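Local structure of glucosidase (Croceicoccus marinus, 5Z3K) at residues 194-199 against 261-266. The protein probably hydrolyses O-glycosidic bonds as a beta-glucosidase of glycoside hydrolase family 39. Residues are numbered along the deposited sequence; the frame is centred on the assembly and turned at random.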
ATOM      1  N   GLY A 194       8.013  10.967   6.609  1.00 15.07           N
ATOM      2  CA  GLY A 194       7.230  10.652   7.783  1.00 12.64           C
ATOM      3  C   GLY A 194       6.015  11.550   7.787  1.00 12.53           C
ATOM      4  O   GLY A 194       5.742  12.227   6.796  1.00 12.55           O
ATOM      5  N   PRO A 195       5.272  11.602   8.898  1.00 15.45           N
ATOM      6  CA  PRO A 195       5.445  10.885  10.161  1.00 13.48           C
ATOM      7  C   PRO A 195       4.461   9.743  10.300  1.00 13.01           C
ATOM      8  O   PRO A 195       4.306   9.215  11.394  1.00 14.98           O
ATOM      9  CB  PRO A 195       5.134  11.962  11.192  1.00 19.42           C
ATOM     10  CG  PRO A 195       3.970  12.681  10.532  1.00 16.73           C
ATOM     11  CD  PRO A 195       4.259  12.665   9.037  1.00 18.28           C
ATOM     12  N   CYS A 196       3.779   9.401   9.204  1.00 14.46           N
ATOM     13  CA  CYS A 196       2.708   8.408   9.196  1.00 16.52           C
ATOM     14  C   CYS A 196       1.525   8.899  10.020  1.00 15.34           C
ATOM     15  O   CYS A 196       1.146   8.285  11.021  1.00 14.92           O
ATOM     16  CB  CYS A 196       3.191   7.038   9.690  1.00 14.92           C
ATOM     17  SG  CYS A 196       1.957   5.725   9.411  1.00 16.65           S
ATOM     18  N   VAL A 197       0.931  10.011   9.570  1.00 15.92           N
ATOM     19  CA  VAL A 197      -0.243  10.590  10.212  1.00 18.29           C
ATOM     20  C   VAL A 197      -1.387   9.587  10.228  1.00 17.87           C
ATOM     21  O   VAL A 197      -1.821   9.095   9.178  1.00 18.49           O
ATOM     22  CB  VAL A 197      -0.656  11.873   9.476  1.00 16.53           C
ATOM     23  CG1 VAL A 197      -1.830  12.546  10.190  1.00 18.69           C
ATOM     24  CG2 VAL A 197       0.522  12.829   9.347  1.00 19.27           C
ATOM     25  N   ALA A 198      -1.920   9.313  11.422  1.00 17.09           N
ATOM     26  CA  ALA A 198      -3.050   8.398  11.534  1.00 16.09           C
ATOM     27  C   ALA A 198      -4.374   9.074  11.207  1.00 19.25           C
ATOM     28  O   ALA A 198      -5.287   8.417  10.694  1.00 17.94           O
ATOM     29  CB  ALA A 198      -3.122   7.805  12.945  1.00 19.19           C
ATOM     30  N   PHE A 199      -4.504  10.364  11.514  1.00 16.00           N
ATOM     31  CA  PHE A 199      -5.757  11.105  11.363  1.00 20.63           C
ATOM     32  C   PHE A 199      -5.534  12.281  10.415  1.00 17.05           C
ATOM     33  O   PHE A 199      -5.499  13.443  10.848  1.00 17.66           O
ATOM     34  CB  PHE A 199      -6.263  11.580  12.727  1.00 20.51           C
ATOM     35  CG  PHE A 199      -6.417  10.471  13.740  1.00 22.68           C
ATOM     36  CD1 PHE A 199      -6.879   9.222  13.359  1.00 19.17           C
ATOM     37  CD2 PHE A 199      -6.108  10.683  15.070  1.00 22.70           C
ATOM     38  CE1 PHE A 199      -7.026   8.205  14.279  1.00 23.91           C
ATOM     39  CE2 PHE A 199      -6.255   9.676  15.997  1.00 22.98           C
ATOM     40  CZ  PHE A 199      -6.715   8.434  15.604  1.00 26.78           C
ATOM     41  N   LEU A 261       2.865   9.704   0.481  1.00 14.18           N
ATOM     42  CA  LEU A 261       2.980   8.256   0.615  1.00 14.44           C
ATOM     43  C   LEU A 261       1.859   7.749   1.508  1.00 13.53           C
ATOM     44  O   LEU A 261       1.763   8.141   2.676  1.00 12.76           O
ATOM     45  CB  LEU A 261       4.345   7.863   1.182  1.00 12.88           C
ATOM     46  CG  LEU A 261       4.800   6.428   0.910  1.00 14.78           C
ATOM     47  CD1 LEU A 261       6.322   6.367   0.951  1.00 16.05           C
ATOM     48  CD2 LEU A 261       4.206   5.477   1.932  1.00 20.26           C
ATOM     49  N   LEU A 262       1.032   6.865   0.960  1.00 10.66           N
ATOM     50  CA  LEU A 262      -0.086   6.270   1.682  1.00  9.38           C
ATOM     51  C   LEU A 262       0.438   5.011   2.376  1.00 13.58           C
ATOM     52  O   LEU A 262       0.535   3.943   1.766  1.00 13.88           O
ATOM     53  CB  LEU A 262      -1.230   5.993   0.708  1.00 14.34           C
ATOM     54  CG  LEU A 262      -2.547   5.359   1.156  1.00 12.63           C
ATOM     55  CD1 LEU A 262      -3.123   6.058   2.400  1.00 12.18           C
ATOM     56  CD2 LEU A 262      -3.535   5.362  -0.025  1.00 12.18           C
ATOM     57  N   SER A 263       0.799   5.139   3.663  1.00 13.00           N
ATOM     58  CA  SER A 263       1.516   4.071   4.361  1.00 13.61           C
ATOM     59  C   SER A 263       0.621   2.914   4.783  1.00 12.37           C
ATOM     60  O   SER A 263       1.132   1.809   5.022  1.00 11.62           O
ATOM     61  CB  SER A 263       2.222   4.636   5.599  1.00 13.90           C
ATOM     62  OG  SER A 263       3.469   5.188   5.221  1.00 16.24           O
ATOM     63  N   TYR A 264      -0.683   3.154   4.926  1.00  9.93           N
ATOM     64  CA  TYR A 264      -1.681   2.118   5.178  1.00 13.68           C
ATOM     65  C   TYR A 264      -2.907   2.472   4.368  1.00 12.08           C
ATOM     66  O   TYR A 264      -3.378   3.612   4.439  1.00 13.30           O
ATOM     67  CB  TYR A 264      -2.165   2.038   6.630  1.00 14.41           C
ATOM     68  CG  TYR A 264      -1.215   1.698   7.753  1.00 12.30           C
ATOM     69  CD1 TYR A 264      -0.313   2.636   8.236  1.00 15.26           C
ATOM     70  CD2 TYR A 264      -1.315   0.483   8.415  1.00 12.87           C
ATOM     71  CE1 TYR A 264       0.518   2.346   9.311  1.00 13.04           C
ATOM     72  CE2 TYR A 264      -0.483   0.174   9.495  1.00 17.76           C
ATOM     73  CZ  TYR A 264       0.425   1.119   9.944  1.00 16.57           C
ATOM     74  OH  TYR A 264       1.253   0.825  11.023  1.00 16.62           O
ATOM     75  N   TRP A 265      -3.458   1.495   3.668  1.00 12.98           N
ATOM     76  CA  TRP A 265      -4.788   1.657   3.101  1.00 12.67           C
ATOM     77  C   TRP A 265      -5.437   0.288   3.020  1.00 12.11           C
ATOM     78  O   TRP A 265      -4.779  -0.707   2.690  1.00  9.50           O
ATOM     79  CB  TRP A 265      -4.753   2.347   1.735  1.00 10.90           C
ATOM     80  CG  TRP A 265      -4.318   1.515   0.558  1.00 11.03           C
ATOM     81  CD1 TRP A 265      -3.064   1.432   0.039  1.00 11.46           C
ATOM     82  CD2 TRP A 265      -5.155   0.709  -0.287  1.00 12.58           C
ATOM     83  NE1 TRP A 265      -3.054   0.609  -1.057  1.00 11.64           N
ATOM     84  CE2 TRP A 265      -4.325   0.150  -1.283  1.00 11.09           C
ATOM     85  CE3 TRP A 265      -6.521   0.406  -0.299  1.00  9.68           C
ATOM     86  CZ2 TRP A 265      -4.814  -0.697  -2.277  1.00 11.05           C
ATOM     87  CZ3 TRP A 265      -7.003  -0.447  -1.293  1.00 10.28           C
ATOM     88  CH2 TRP A 265      -6.149  -0.982  -2.265  1.00  9.48           C
ATOM     89  N   SER A 266      -6.732   0.254   3.319  1.00 11.67           N
ATOM     90  CA  SER A 266      -7.482  -0.980   3.451  1.00 15.79           C
ATOM     91  C   SER A 266      -8.952  -0.609   3.519  1.00 17.27           C
ATOM     92  O   SER A 266      -9.300   0.514   3.885  1.00 14.12           O
ATOM     93  CB  SER A 266      -7.064  -1.748   4.716  1.00 14.89           C
ATOM     94  OG  SER A 266      -7.710  -2.995   4.762  1.00 23.88           O
TER
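Cys-196 meets Tyr-264 and Ser-263 through one atom, its sulfur. SG lies 3.7 Å from CE1 of Tyr-264 and 4.0 Å from its CD1, so it comes in beside one edge of the ring. It sits 5.0 Å from the centroid of the Tyr-264 ring and 86° off the ring normal. This is a sulfur-aromatic contact of the edge type, with the sulfur in the ring plane and over neither face. SG also packs 4.0 Å from CB of Ser-263. The Cys-196 side chain reaches across because SG stands opposite the backbone N (chi1 -170°).

Both partners on 261-266 are held at their polar ends by strand 151-154 and the loop after it. Ser-263 OG is hydrogen-bonded to Glu-153 OE1, and Tyr-264 OH to Asp-156 OD2. These bonds anchor the serine hydroxyl and the phenol end of the tyrosine. The ring of Tyr-264 also meets Phe-302, with the planes about 60° apart.

The contact is small and buried. Strands 191-197 and 259-266 are the fifth and seventh of the eight-stranded parallel barrel, consistent with the TIM-barrel clan of this family. It lies toward their C-terminal ends, where (beta/alpha)8 glycosidases carry the active site, so it probably borders that site here. The two are not sheet neighbours, since strand 223-229 runs between them. The side chains meet on the inner side of the barrel, over strand 223-229. Its Met-227 touches both Cys-196 and Tyr-264, and its Ser-225 touches Ser-263. Trp-265 points outward from the barrel and packs on helix 277-291, and also touches Ala-299 of strand 298-301.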